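Local coordinates for protein mirolysin (Tannerella forsythia, PDB 6R7V) that probably hydrolyses peptide bonds as a zinc-dependent metallopeptidase of the pappalysin family, captured here in its latent proenzyme form, at residues Val49-Val54 and Ala65-Gln70; Lys104-Asp109 and Asn113-Ile118; Arg149-Ile154 and Asn305-Pro310; His185-Gly190 and Ser194-Tyr199. The protein carries 1 engineered substitution. One frame throughout, in Å; residues are numbered along the deposited sequence.

Contact 1. Residues Val49-Val54 and Ala65-Gln70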
loop_
_atom_site.group_PDB
_atom_site.type_symbol
_atom_site.label_atom_id
_atom_site.label_comp_id
_atom_site.label_asym_id
_atom_site.label_seq_id
_atom_site.Cartn_x
_atom_site.Cartn_y
_atom_site.Cartn_z
ATOM N N VAL A 49 7.585 8.394 7.723
ATOM C CA VAL A 49 7.954 7.846 6.436
ATOM C C VAL A 49 9.358 8.255 6.061
ATOM O O VAL A 49 9.754 9.402 6.239
ATOM C CB VAL A 49 6.955 8.356 5.346
ATOM C CG1 VAL A 49 7.349 7.884 3.937
ATOM C CG2 VAL A 49 5.519 7.920 5.665
ATOM N N VAL A 50 10.092 7.338 5.456
ATOM C CA VAL A 50 11.341 7.646 4.784
ATOM C C VAL A 50 11.207 7.174 3.347
ATOM O O VAL A 50 10.763 6.042 3.079
ATOM C CB VAL A 50 12.593 7.080 5.495
ATOM C CG1 VAL A 50 12.519 5.557 5.691
ATOM C CG2 VAL A 50 13.878 7.492 4.773
ATOM N N VAL A 51 11.505 8.078 2.422
ATOM C CA VAL A 51 11.493 7.748 0.982
ATOM C C VAL A 51 12.917 7.591 0.506
ATOM O O VAL A 51 13.728 8.538 0.617
ATOM C CB VAL A 51 10.747 8.833 0.181
ATOM C CG1 VAL A 51 10.738 8.486 -1.317
ATOM C CG2 VAL A 51 9.318 8.960 0.701
ATOM N N HIS A 52 13.227 6.403 -0.033
ATOM C CA HIS A 52 14.549 6.099 -0.565
ATOM C C HIS A 52 14.523 6.190 -2.061
ATOM O O HIS A 52 13.994 5.269 -2.690
ATOM C CB HIS A 52 15.037 4.700 -0.163
ATOM C CG HIS A 52 14.993 4.415 1.299
ATOM N ND1 HIS A 52 15.896 4.990 2.166
ATOM C CD2 HIS A 52 14.178 3.583 2.001
ATOM C CE1 HIS A 52 15.595 4.524 3.373
ATOM N NE2 HIS A 52 14.579 3.652 3.316
ATOM N N VAL A 53 15.094 7.268 -2.639
ATOM C CA VAL A 53 15.181 7.377 -4.104
ATOM C C VAL A 53 16.466 6.689 -4.524
ATOM O O VAL A 53 17.556 7.081 -4.072
ATOM C CB VAL A 53 15.125 8.840 -4.592
ATOM C CG1 VAL A 53 15.172 8.916 -6.121
ATOM C CG2 VAL A 53 13.885 9.554 -4.055
ATOM N N VAL A 54 16.340 5.630 -5.352
ATOM C CA VAL A 54 17.493 4.869 -5.826
ATOM C C VAL A 54 17.525 5.092 -7.324
ATOM O O VAL A 54 16.573 4.732 -8.017
ATOM C CB VAL A 54 17.369 3.377 -5.413
ATOM C CG1 VAL A 54 18.583 2.590 -5.890
ATOM C CG2 VAL A 54 17.176 3.224 -3.887
ATOM N N ALA A 65 9.643 17.980 -4.468
ATOM C CA ALA A 65 8.237 18.384 -4.651
ATOM C C ALA A 65 7.412 17.188 -5.111
ATOM O O ALA A 65 6.287 17.035 -4.645
ATOM C CB ALA A 65 8.114 19.536 -5.651
ATOM N N GLN A 66 7.972 16.316 -5.961
ATOM C CA GLN A 66 7.279 15.114 -6.434
ATOM C C GLN A 66 6.988 14.176 -5.245
ATOM O O GLN A 66 5.886 13.642 -5.084
ATOM C CB GLN A 66 8.098 14.402 -7.511
ATOM C CG GLN A 66 7.290 13.433 -8.375
ATOM C CD GLN A 66 6.206 14.107 -9.192
ATOM O OE1 GLN A 66 6.350 15.250 -9.652
ATOM N NE2 GLN A 66 5.123 13.391 -9.423
ATOM N N ILE A 67 7.973 14.020 -4.356
ATOM C CA ILE A 67 7.849 13.156 -3.188
ATOM C C ILE A 67 6.838 13.726 -2.175
ATOM O O ILE A 67 5.971 13.000 -1.653
ATOM C CB ILE A 67 9.214 12.953 -2.548
ATOM C CG1 ILE A 67 10.108 12.137 -3.498
ATOM C CG2 ILE A 67 9.063 12.304 -1.167
ATOM C CD1 ILE A 67 11.571 12.200 -3.103
ATOM N N ILE A 68 6.925 15.055 -1.930
ATOM C CA ILE A 68 5.981 15.698 -1.011
ATOM C C ILE A 68 4.544 15.552 -1.554
ATOM O O ILE A 68 3.614 15.317 -0.771
ATOM C CB ILE A 68 6.416 17.173 -0.873
ATOM C CG1 ILE A 68 7.727 17.244 -0.047
ATOM C CG2 ILE A 68 5.294 18.091 -0.282
ATOM C CD1 ILE A 68 8.438 18.582 -0.133
ATOM N N SER A 69 4.369 15.644 -2.880
ATOM C CA SER A 69 3.031 15.466 -3.438
ATOM C C SER A 69 2.529 14.045 -3.166
ATOM O O SER A 69 1.332 13.885 -2.931
ATOM C CB SER A 69 2.983 15.773 -4.928
ATOM O OG SER A 69 3.488 14.742 -5.754
ATOM N N GLN A 70 3.412 13.029 -3.127
ATOM C CA GLN A 70 2.941 11.686 -2.806
ATOM C C GLN A 70 2.469 11.583 -1.359
ATOM O O GLN A 70 1.459 10.909 -1.072
ATOM C CB GLN A 70 4.040 10.645 -3.069
ATOM C CG GLN A 70 3.576 9.209 -2.777
ATOM C CD GLN A 70 2.445 8.800 -3.699
ATOM O OE1 GLN A 70 2.678 8.534 -4.875
ATOM N NE2 GLN A 70 1.219 8.703 -3.215
#
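Ile67 of helix 64-77 meets Val51 and Val53 of strand 45-55 in a small, fully buried helix-on-sheet contact that is purely apolar. The backbones come closest at Val51 and Ile67, whose CA atoms are 7.7 Å apart, a separation bridged by side chains alone. Ile67 serves both valines by using both its branches. Its CG2 methyl runs tip to tip into Val51, lying 3.8 Å from Val51 CG2. The longer arm bends the other way along the strand, bringing Ile67 CD1 to 3.6 Å from Val53 CG2. Each valine holds CG1 anti to its own backbone N (chi1 180° in Val51, -178° in Val53), which turns CG2, the methyl beside that N, toward the isoleucine. Ile118 and Arg120 of strand 118-122 also touch Ile67, and Val51 packs as well on Leu105 and Val156 of the neighbouring strands. His52, between the two valines, points to the other face of the sheet, where Thr119 and Asn153 bind its two ring nitrogens. The flank of the helix that carries Gln66, Ser69 and Gln70 is polar: Gln66 O accepts from Ser69 OG at 2.7 Å as well as from Gln70 N. The amides of Gln66 and Gln70 bond to the loop that follows strand 182-185, tying it to the helix. Strand 45-55, helix 64-77 and the adjacent parallel strand 101-105 follow one another as a beta-alpha-beta unit, and a helix packed on a mixed, mainly parallel sheet is the pattern of the N-terminal subdomain of metzincin catalytic domains.

Contact 2. Residues Lys104-Asp109 and Asn113-Ile118; sequences KLARRD and NTTNGI
Asp109 and Asn113 close this surface turn by a reciprocal pair of bonds. Asp109 N gives a nearly straight bond (166°) to Asn113 O at 2.8 Å, and Asn113 N returns one to Asp109 OD1 at 2.9 Å, meeting it from above the carboxylate plane. OD1 also receives Asn111 N inside the turn. OD2 is served by two waters, one also held by Asn113 ND2, the second by Thr114 O. Asp109 reaches inward because CG stands between its backbone N and carbonyl carbon (chi1 75°). Arg108 and Thr114 form a single beta bridge, and Thr115 lays CG2 on the Arg107-Arg108 peptide, 3.5 Å from Arg108 N. Thr115 N donates to Arg107 O at 3.1 Å from well above the carbonyl plane, while the Arg107 chain, bent twice, curls back so that NE reaches Thr115 O at 3.3 Å, edge-on and in the guanidinium plane. Arg108 turns away, its guanidinium taken by the carbonyls of Asn309 and Pro310. Gly117 N lies near Ala106 O but bonds instead to Thr115 OG1, an ST turn at 3.0 Å; an Asx turn follows, from Ile118 N to Asn116 OD1. Apolar packing is slight, a loose 4.4 Å between Leu105 CD1 and Ile118 CD1. Between strands 101-105 and 118-122 the loop thus takes its shape chiefly from hydrogen-bonded backbone groups, Asp109 fixing the turn from within through both carboxylate oxygens.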
loop_
_atom_site.group_PDB
_atom_site.type_symbol
_atom_site.label_atom_id
_atom_site.label_comp_id
_atom_site.label_asym_id
_atom_site.label_seq_id
_atom_site.Cartn_x
_atom_site.Cartn_y
_atom_site.Cartn_z
ATOM N N LYS A 104 3.849 11.294 7.737
ATOM C CA LYS A 104 4.737 12.455 7.771
ATOM C C LYS A 104 6.130 12.008 7.468
ATOM O O LYS A 104 6.593 11.006 8.025
ATOM C CB LYS A 104 4.730 13.176 9.135
ATOM C CG LYS A 104 3.442 13.878 9.516
ATOM C CD LYS A 104 3.601 14.580 10.878
ATOM C CE LYS A 104 2.249 14.908 11.442
ATOM N NZ LYS A 104 2.342 15.680 12.705
ATOM N N LEU A 105 6.858 12.799 6.667
ATOM C CA LEU A 105 8.242 12.455 6.435
ATOM C C LEU A 105 9.034 12.584 7.736
ATOM O O LEU A 105 8.853 13.549 8.491
ATOM C CB LEU A 105 8.845 13.388 5.387
ATOM C CG LEU A 105 8.333 13.186 3.947
ATOM C CD1 LEU A 105 8.870 14.312 3.031
ATOM C CD2 LEU A 105 8.826 11.836 3.380
ATOM N N ALA A 106 9.902 11.612 7.995
ATOM C CA ALA A 106 10.746 11.621 9.181
ATOM C C ALA A 106 11.626 12.854 9.236
ATOM O O ALA A 106 12.065 13.358 8.210
ATOM C CB ALA A 106 11.632 10.379 9.178
ATOM N N ARG A 107 11.900 13.329 10.455
ATOM C CA ARG A 107 12.772 14.466 10.685
ATOM C C ARG A 107 13.984 14.057 11.509
ATOM O O ARG A 107 14.918 14.841 11.683
ATOM C CB ARG A 107 12.025 15.642 11.335
ATOM C CG ARG A 107 10.904 16.193 10.447
ATOM C CD ARG A 107 11.366 16.835 9.140
ATOM N NE ARG A 107 12.450 17.810 9.315
ATOM C CZ ARG A 107 12.283 19.093 9.625
ATOM N NH1 ARG A 107 11.064 19.588 9.800
ATOM N NH2 ARG A 107 13.335 19.890 9.762
ATOM N N ARG A 108 13.973 12.812 11.997
ATOM C CA ARG A 108 15.109 12.250 12.759
ATOM C C ARG A 108 15.434 10.893 12.181
ATOM O O ARG A 108 14.513 10.082 12.011
ATOM C CB ARG A 108 14.767 12.129 14.252
ATOM C CG ARG A 108 14.563 13.483 14.903
ATOM C CD ARG A 108 13.977 13.348 16.263
ATOM N NE ARG A 108 13.428 14.619 16.727
ATOM C CZ ARG A 108 13.060 14.851 17.981
ATOM N NH1 ARG A 108 13.154 13.894 18.895
ATOM N NH2 ARG A 108 12.585 16.038 18.328
ATOM N N ASP A 109 16.719 10.661 11.829
ATOM C CA ASP A 109 17.099 9.394 11.211
ATOM C C ASP A 109 17.378 8.361 12.323
ATOM O O ASP A 109 17.312 8.717 13.501
ATOM C CB ASP A 109 18.282 9.574 10.227
ATOM C CG ASP A 109 19.664 9.770 10.820
ATOM O OD1 ASP A 109 19.822 9.604 12.059
ATOM O OD2 ASP A 109 20.595 10.130 10.048
ATOM N N ASN A 113 20.108 11.853 13.920
ATOM C CA ASN A 113 20.496 13.043 13.177
ATOM C C ASN A 113 19.315 13.623 12.428
ATOM O O ASN A 113 18.394 12.897 12.073
ATOM C CB ASN A 113 21.619 12.722 12.218
ATOM C CG ASN A 113 22.903 12.515 12.972
ATOM O OD1 ASN A 113 23.275 13.331 13.823
ATOM N ND2 ASN A 113 23.572 11.400 12.730
ATOM N N THR A 114 19.355 14.931 12.177
ATOM C CA THR A 114 18.313 15.619 11.423
ATOM C C THR A 114 18.284 15.057 9.995
ATOM O O THR A 114 19.337 14.706 9.427
ATOM C CB THR A 114 18.589 17.141 11.493
ATOM O OG1 THR A 114 18.436 17.557 12.856
ATOM C CG2 THR A 114 17.654 17.972 10.611
ATOM N N THR A 115 17.079 14.956 9.433
ATOM C CA THR A 115 16.852 14.498 8.073
ATOM C C THR A 115 15.593 15.199 7.567
ATOM O O THR A 115 14.784 15.692 8.362
ATOM C CB THR A 115 16.723 12.954 8.033
ATOM O OG1 THR A 115 16.508 12.549 6.679
ATOM C CG2 THR A 115 15.555 12.432 8.890
ATOM N N ASN A 116 15.399 15.179 6.262
ATOM C CA ASN A 116 14.156 15.658 5.648
ATOM C C ASN A 116 13.270 14.434 5.314
ATOM O O ASN A 116 12.178 14.622 4.774
ATOM C CB ASN A 116 14.423 16.503 4.382
ATOM C CG ASN A 116 15.124 15.752 3.258
ATOM O OD1 ASN A 116 15.640 14.636 3.430
ATOM N ND2 ASN A 116 15.166 16.350 2.072
ATOM N N GLY A 117 13.771 13.211 5.585
ATOM C CA GLY A 117 13.053 11.957 5.360
ATOM C C GLY A 117 13.151 11.445 3.931
ATOM O O GLY A 117 12.364 10.585 3.515
ATOM N N ILE A 118 14.098 12.003 3.146
ATOM C CA ILE A 118 14.357 11.579 1.780
ATOM C C ILE A 118 15.825 11.180 1.688
ATOM O O ILE A 118 16.719 11.989 2.041
ATOM C CB ILE A 118 14.008 12.691 0.764
ATOM C CG1 ILE A 118 12.500 13.087 0.849
ATOM C CG2 ILE A 118 14.423 12.272 -0.674
ATOM C CD1 ILE A 118 12.130 14.405 0.127
HETATM O O HOH W 1 23.145 9.527 10.534
HETATM O O HOH W 2 20.407 12.348 8.398
#

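Contact 3. Residues Arg149-Ile154 and Asn305-Pro310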
loop_
_atom_site.group_PDB
_atom_site.type_symbol
_atom_site.label_atom_id
_atom_site.label_comp_id
_atom_site.label_asym_id
_atom_site.label_seq_id
_atom_site.Cartn_x
_atom_site.Cartn_y
_atom_site.Cartn_z
ATOM N N ARG A 149 10.572 -1.051 12.484
ATOM C CA ARG A 149 9.627 -1.011 13.607
ATOM C C ARG A 149 9.144 0.413 13.806
ATOM O O ARG A 149 8.119 0.634 14.436
ATOM C CB ARG A 149 10.305 -1.476 14.902
ATOM C CG ARG A 149 10.953 -2.847 14.812
ATOM C CD ARG A 149 11.643 -3.249 16.112
ATOM N NE ARG A 149 10.731 -3.371 17.257
ATOM C CZ ARG A 149 9.837 -4.344 17.402
ATOM N NH1 ARG A 149 9.675 -5.254 16.448
ATOM N NH2 ARG A 149 9.079 -4.401 18.492
ATOM N N ARG A 150 9.914 1.400 13.313
ATOM C CA ARG A 150 9.628 2.803 13.553
ATOM C C ARG A 150 9.286 3.611 12.316
ATOM O O ARG A 150 8.645 4.653 12.463
ATOM C CB ARG A 150 10.827 3.449 14.237
ATOM C CG ARG A 150 11.002 2.875 15.650
ATOM C CD ARG A 150 12.168 3.456 16.388
ATOM N NE ARG A 150 12.677 2.446 17.314
ATOM C CZ ARG A 150 13.701 2.623 18.138
ATOM N NH1 ARG A 150 14.328 3.791 18.187
ATOM N NH2 ARG A 150 14.104 1.634 18.922
ATOM N N TYR A 151 9.745 3.198 11.145
ATOM C CA TYR A 151 9.498 3.952 9.918
ATOM C C TYR A 151 8.860 3.093 8.878
ATOM O O TYR A 151 9.197 1.914 8.730
ATOM C CB TYR A 151 10.844 4.438 9.293
ATOM C CG TYR A 151 11.728 5.245 10.221
ATOM C CD1 TYR A 151 11.696 6.641 10.212
ATOM C CD2 TYR A 151 12.686 4.622 11.025
ATOM C CE1 TYR A 151 12.558 7.389 11.012
ATOM C CE2 TYR A 151 13.587 5.363 11.788
ATOM C CZ TYR A 151 13.511 6.746 11.787
ATOM O OH TYR A 151 14.366 7.461 12.582
ATOM N N LEU A 152 7.970 3.710 8.094
ATOM C CA LEU A 152 7.528 3.112 6.835
ATOM C C LEU A 152 8.553 3.515 5.798
ATOM O O LEU A 152 8.750 4.703 5.527
ATOM C CB LEU A 152 6.123 3.559 6.408
ATOM C CG LEU A 152 5.745 3.385 4.905
ATOM C CD1 LEU A 152 5.716 1.900 4.473
ATOM C CD2 LEU A 152 4.381 3.981 4.593
ATOM N N ASN A 153 9.198 2.507 5.204
ATOM C CA ASN A 153 10.184 2.690 4.145
ATOM C C ASN A 153 9.524 2.559 2.783
ATOM O O ASN A 153 8.895 1.525 2.502
ATOM C CB ASN A 153 11.278 1.638 4.251
ATOM C CG ASN A 153 12.176 1.805 5.431
ATOM O OD1 ASN A 153 13.299 2.323 5.330
ATOM N ND2 ASN A 153 11.714 1.384 6.587
ATOM N N ILE A 154 9.639 3.610 1.961
ATOM C CA ILE A 154 9.115 3.617 0.612
ATOM C C ILE A 154 10.275 3.772 -0.338
ATOM O O ILE A 154 10.915 4.844 -0.331
ATOM C CB ILE A 154 8.094 4.737 0.369
ATOM C CG1 ILE A 154 6.916 4.695 1.374
ATOM C CG2 ILE A 154 7.611 4.642 -1.085
ATOM C CD1 ILE A 154 5.872 5.869 1.153
ATOM N N ASN A 305 5.659 10.649 17.079
ATOM C CA ASN A 305 5.722 12.099 17.254
ATOM C C ASN A 305 7.160 12.575 17.296
ATOM O O ASN A 305 7.473 13.555 16.632
ATOM C CB ASN A 305 4.988 12.552 18.506
ATOM C CG ASN A 305 3.489 12.550 18.373
ATOM O OD1 ASN A 305 2.769 12.160 19.297
ATOM N ND2 ASN A 305 2.978 13.016 17.238
ATOM N N GLU A 306 8.024 11.883 18.072
ATOM C CA GLU A 306 9.449 12.183 18.227
ATOM C C GLU A 306 10.166 12.186 16.874
ATOM O O GLU A 306 11.005 13.026 16.597
ATOM C CB GLU A 306 10.098 11.121 19.138
ATOM C CG GLU A 306 9.616 11.166 20.585
ATOM C CD GLU A 306 8.461 10.255 20.973
ATOM O OE1 GLU A 306 7.448 10.201 20.236
ATOM O OE2 GLU A 306 8.564 9.609 22.039
ATOM N N LEU A 307 9.846 11.206 16.043
ATOM C CA LEU A 307 10.545 11.058 14.774
ATOM C C LEU A 307 10.050 11.975 13.658
ATOM O O LEU A 307 10.778 12.115 12.670
ATOM C CB LEU A 307 10.472 9.602 14.295
ATOM C CG LEU A 307 11.118 8.575 15.267
ATOM C CD1 LEU A 307 10.889 7.174 14.767
ATOM C CD2 LEU A 307 12.616 8.852 15.492
ATOM N N THR A 308 8.882 12.615 13.812
ATOM C CA THR A 308 8.338 13.463 12.751
ATOM C C THR A 308 8.431 14.961 13.107
ATOM O O THR A 308 7.957 15.803 12.349
ATOM C CB THR A 308 6.930 13.027 12.348
ATOM O OG1 THR A 308 6.082 12.915 13.490
ATOM C CG2 THR A 308 6.938 11.698 11.622
ATOM N N ASN A 309 9.127 15.303 14.202
ATOM C CA ASN A 309 9.341 16.697 14.555
ATOM C C ASN A 309 10.855 16.985 14.586
ATOM O O ASN A 309 11.628 16.076 14.896
ATOM C CB ASN A 309 8.644 17.014 15.856
ATOM C CG ASN A 309 7.149 17.096 15.650
ATOM O OD1 ASN A 309 6.412 16.153 15.925
ATOM N ND2 ASN A 309 6.672 18.215 15.124
ATOM N N PRO A 310 11.324 18.210 14.191
ATOM C CA PRO A 310 12.782 18.462 14.179
ATOM C C PRO A 310 13.415 18.459 15.566
ATOM O O PRO A 310 12.742 18.744 16.547
ATOM C CB PRO A 310 12.896 19.842 13.529
ATOM C CG PRO A 310 11.605 20.509 13.827
ATOM C CD PRO A 310 10.580 19.415 13.752
#
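Arg150 and Leu307 mark the closest approach of the two backbones, their CA atoms 8.4 Å apart, so the chains meet through side chains without any hydrogen bond between them. Leu307, in the last turn of helix 304-307, supplies both methyls. CD1 lodges between the aliphatic root of Arg150, 3.8 Å from its CB, and one face of the Tyr151 ring. It sits over the rim of that ring rather than its middle, 4.0 Å from Tyr151 CZ. CD2 continues past the ring to lie 3.7 Å from Tyr151 OH. The Tyr151 and Leu307 side chains cross at about a right angle. The contact joins the C-terminal end of the chain to the lead-in of strand 152-157, one of the parallel strands of the main sheet, so that the tail, 151 residues farther on in sequence, returns to the sheet where residues 104-109 also pass. Two further partners hold Tyr151: its hydroxyl is hydrogen-bonded to Arg108 O, and Trp146 meets its ring edge-to-face. Chi1 of -55°, with CG beside the backbone N, swings the ring so that one face lies under Leu307 CD1. Beyond CB the extended Arg150 chain leads away from the leucine, and its polar end makes a long, weak ion pair with Glu299, whose other carboxylate oxygen forms a salt bridge with Arg149.

Contact 4. Residues His185-Gly190 and Ser194-Tyr199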
loop_
_atom_site.group_PDB
_atom_site.type_symbol
_atom_site.label_atom_id
_atom_site.label_comp_id
_atom_site.label_asym_id
_atom_site.label_seq_id
_atom_site.Cartn_x
_atom_site.Cartn_y
_atom_site.Cartn_z
ATOM N N HIS A 185 7.408 2.328 -8.646
ATOM C CA HIS A 185 8.122 2.727 -9.867
ATOM C C HIS A 185 8.215 4.234 -9.882
ATOM O O HIS A 185 7.210 4.914 -9.662
ATOM C CB HIS A 185 7.317 2.232 -11.071
ATOM C CG HIS A 185 8.058 2.260 -12.367
ATOM N ND1 HIS A 185 8.584 3.426 -12.875
ATOM C CD2 HIS A 185 8.398 1.232 -13.177
ATOM C CE1 HIS A 185 9.199 3.083 -14.001
ATOM N NE2 HIS A 185 9.139 1.773 -14.214
ATOM N N TYR A 186 9.390 4.771 -10.182
ATOM C CA TYR A 186 9.625 6.223 -10.179
ATOM C C TYR A 186 8.691 6.982 -11.110
ATOM O O TYR A 186 8.428 8.157 -10.852
ATOM C CB TYR A 186 11.095 6.527 -10.516
ATOM C CG TYR A 186 11.453 6.433 -11.984
ATOM C CD1 TYR A 186 11.739 5.204 -12.582
ATOM C CD2 TYR A 186 11.500 7.572 -12.785
ATOM C CE1 TYR A 186 12.031 5.107 -13.943
ATOM C CE2 TYR A 186 11.784 7.486 -14.145
ATOM C CZ TYR A 186 12.064 6.254 -14.716
ATOM O OH TYR A 186 12.394 6.174 -16.047
ATOM N N LYS A 187 8.239 6.356 -12.210
ATOM C CA LYS A 187 7.381 7.082 -13.135
ATOM C C LYS A 187 5.980 7.255 -12.586
ATOM O O LYS A 187 5.172 7.939 -13.225
ATOM C CB LYS A 187 7.293 6.328 -14.473
ATOM C CG LYS A 187 8.524 6.397 -15.333
ATOM C CD LYS A 187 8.328 5.490 -16.539
ATOM C CE LYS A 187 9.512 5.541 -17.461
ATOM N NZ LYS A 187 9.380 4.540 -18.554
ATOM N N HIS A 188 5.638 6.603 -11.461
ATOM C CA HIS A 188 4.264 6.640 -10.977
ATOM C C HIS A 188 4.229 6.981 -9.492
ATOM O O HIS A 188 3.417 6.440 -8.738
ATOM C CB HIS A 188 3.593 5.289 -11.294
ATOM C CG HIS A 188 3.669 4.972 -12.766
ATOM N ND1 HIS A 188 3.007 5.748 -13.692
ATOM C CD2 HIS A 188 4.367 4.015 -13.428
ATOM C CE1 HIS A 188 3.305 5.245 -14.886
ATOM N NE2 HIS A 188 4.118 4.202 -14.782
ATOM N N PHE A 189 5.132 7.876 -9.084
ATOM C CA PHE A 189 5.259 8.349 -7.720
ATOM C C PHE A 189 4.901 9.801 -7.685
ATOM O O PHE A 189 5.410 10.589 -8.499
ATOM C CB PHE A 189 6.689 8.114 -7.179
ATOM C CG PHE A 189 6.798 8.131 -5.680
ATOM C CD1 PHE A 189 7.270 9.256 -5.011
ATOM C CD2 PHE A 189 6.347 7.052 -4.923
ATOM C CE1 PHE A 189 7.360 9.264 -3.615
ATOM C CE2 PHE A 189 6.418 7.076 -3.534
ATOM C CZ PHE A 189 6.970 8.159 -2.891
ATOM N N GLY A 190 4.027 10.161 -6.758
ATOM C CA GLY A 190 3.576 11.544 -6.670
ATOM C C GLY A 190 2.448 11.854 -7.625
ATOM O O GLY A 190 2.033 11.010 -8.439
ATOM N N SER A 194 6.261 14.888 -12.673
ATOM C CA SER A 194 6.972 13.872 -13.443
ATOM C C SER A 194 6.222 12.549 -13.563
ATOM O O SER A 194 6.656 11.673 -14.325
ATOM C CB SER A 194 8.347 13.600 -12.838
ATOM O OG SER A 194 8.251 13.156 -11.489
ATOM N N ALA A 195 5.095 12.384 -12.839
ATOM C CA ALA A 195 4.374 11.108 -12.913
ATOM C C ALA A 195 3.694 10.956 -14.262
ATOM O O ALA A 195 3.210 11.943 -14.836
ATOM C CB ALA A 195 3.363 11.001 -11.789
ATOM N N GLU A 196 3.683 9.724 -14.781
ATOM C CA GLU A 196 3.156 9.428 -16.106
ATOM C C GLU A 196 1.748 8.907 -16.096
ATOM O O GLU A 196 1.403 7.942 -15.398
ATOM C CB GLU A 196 4.068 8.432 -16.819
ATOM C CG GLU A 196 5.390 9.075 -17.193
ATOM C CD GLU A 196 6.368 8.195 -17.944
ATOM O OE1 GLU A 196 7.580 8.515 -17.919
ATOM O OE2 GLU A 196 5.931 7.192 -18.556
ATOM N N SER A 197 0.909 9.576 -16.884
ATOM C CA SER A 197 -0.472 9.190 -17.092
ATOM C C SER A 197 -0.533 7.761 -17.680
ATOM O O SER A 197 0.356 7.414 -18.475
ATOM C CB SER A 197 -1.104 10.200 -18.044
ATOM O OG SER A 197 -2.410 9.781 -18.363
ATOM N N PRO A 198 -1.482 6.888 -17.278
ATOM C CA PRO A 198 -2.657 7.149 -16.433
ATOM C C PRO A 198 -2.456 6.835 -14.935
ATOM O O PRO A 198 -3.442 6.765 -14.192
ATOM C CB PRO A 198 -3.709 6.236 -17.062
ATOM C CG PRO A 198 -2.921 5.022 -17.456
ATOM C CD PRO A 198 -1.563 5.542 -17.891
ATOM N N TYR A 199 -1.222 6.644 -14.491
ATOM C CA TYR A 199 -0.940 6.376 -13.083
ATOM C C TYR A 199 -0.152 7.561 -12.553
ATOM O O TYR A 199 1.034 7.471 -12.222
ATOM C CB TYR A 199 -0.228 5.009 -12.897
ATOM C CG TYR A 199 -0.963 3.890 -13.599
ATOM C CD1 TYR A 199 -2.163 3.396 -13.098
ATOM C CD2 TYR A 199 -0.474 3.344 -14.782
ATOM C CE1 TYR A 199 -2.861 2.394 -13.756
ATOM C CE2 TYR A 199 -1.158 2.326 -15.444
ATOM C CZ TYR A 199 -2.352 1.854 -14.926
ATOM O OH TYR A 199 -3.032 0.843 -15.564
HETATM O O HOH W 3 7.224 10.677 -10.753
HETATM O O HOH W 4 1.370 8.637 -9.570
#
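His188, Glu196 and Lys187 carry this loop-to-loop contact. The His188 imidazole lies between two neighbours: Lys187 CB is over one face, and the edge of the Tyr199 ring points at the opposite face, a T-shaped pair with centroids 5.7 Å apart and planes at 87°. At the rim of the ring, ND1 donates in plane to Tyr199 O at 3.0 Å, and a second, weak bond runs from ND1 to Glu196 O at 3.2 Å. One N-H thus ties together both ends of the short turn that Tyr199 N closes onto the same Glu196 carbonyl. Glu196 N in turn gives a bond of 2.8 Å to Lys187 O, directed nearly along the C=O axis. Both segments belong to the irregular connection from strand 182-185 to helix 203-212, the active-site helix of this metzincin, which bears the zinc ligands His207 and His211. Beyond the backbone bond, the extended chains of Lys187 and Glu196 cross, with Glu196 OE1 3.4 Å from Lys187 CD. Their charged ends stay 4.4 Å apart (Lys187 NZ to Glu196 OE2), beyond a salt bridge. Ala195 CB rests against Gly190 O at 3.6 Å. A water gives protons to Tyr186 O and Phe189 O and accepts from Ser194 OG, bridging the two segments. Tyr199 OH accepts from Arg4 N, near the zinc-binding Cys6, and Pro198 CG lies over one face of the Tyr199 ring.

Contact 1 is the buried one; contact 2 lies at the surface, and contacts 3 and 4 are intermediate. Contacts 1, 2 and 3 all reach the same sheet: strand 45-55 of contact 1 lies beside strand 101-105 of contact 2 and strand 152-157 of contact 3. Contacts 2 and 3 are nearest neighbours, their centres about 7 Å apart, and Arg107 N adds a backbone bond to Leu307 O. Contact 4 adjoins helix 64-77 of contact 1 and touches contact 3 through Phe189 on Ile154. Chemistry follows place: methyl on methyl in contact 1 and methyl on an aromatic face in contact 3, without hydrogen bonds across either; hydrogen bonds and water in the loops of 2 and 4.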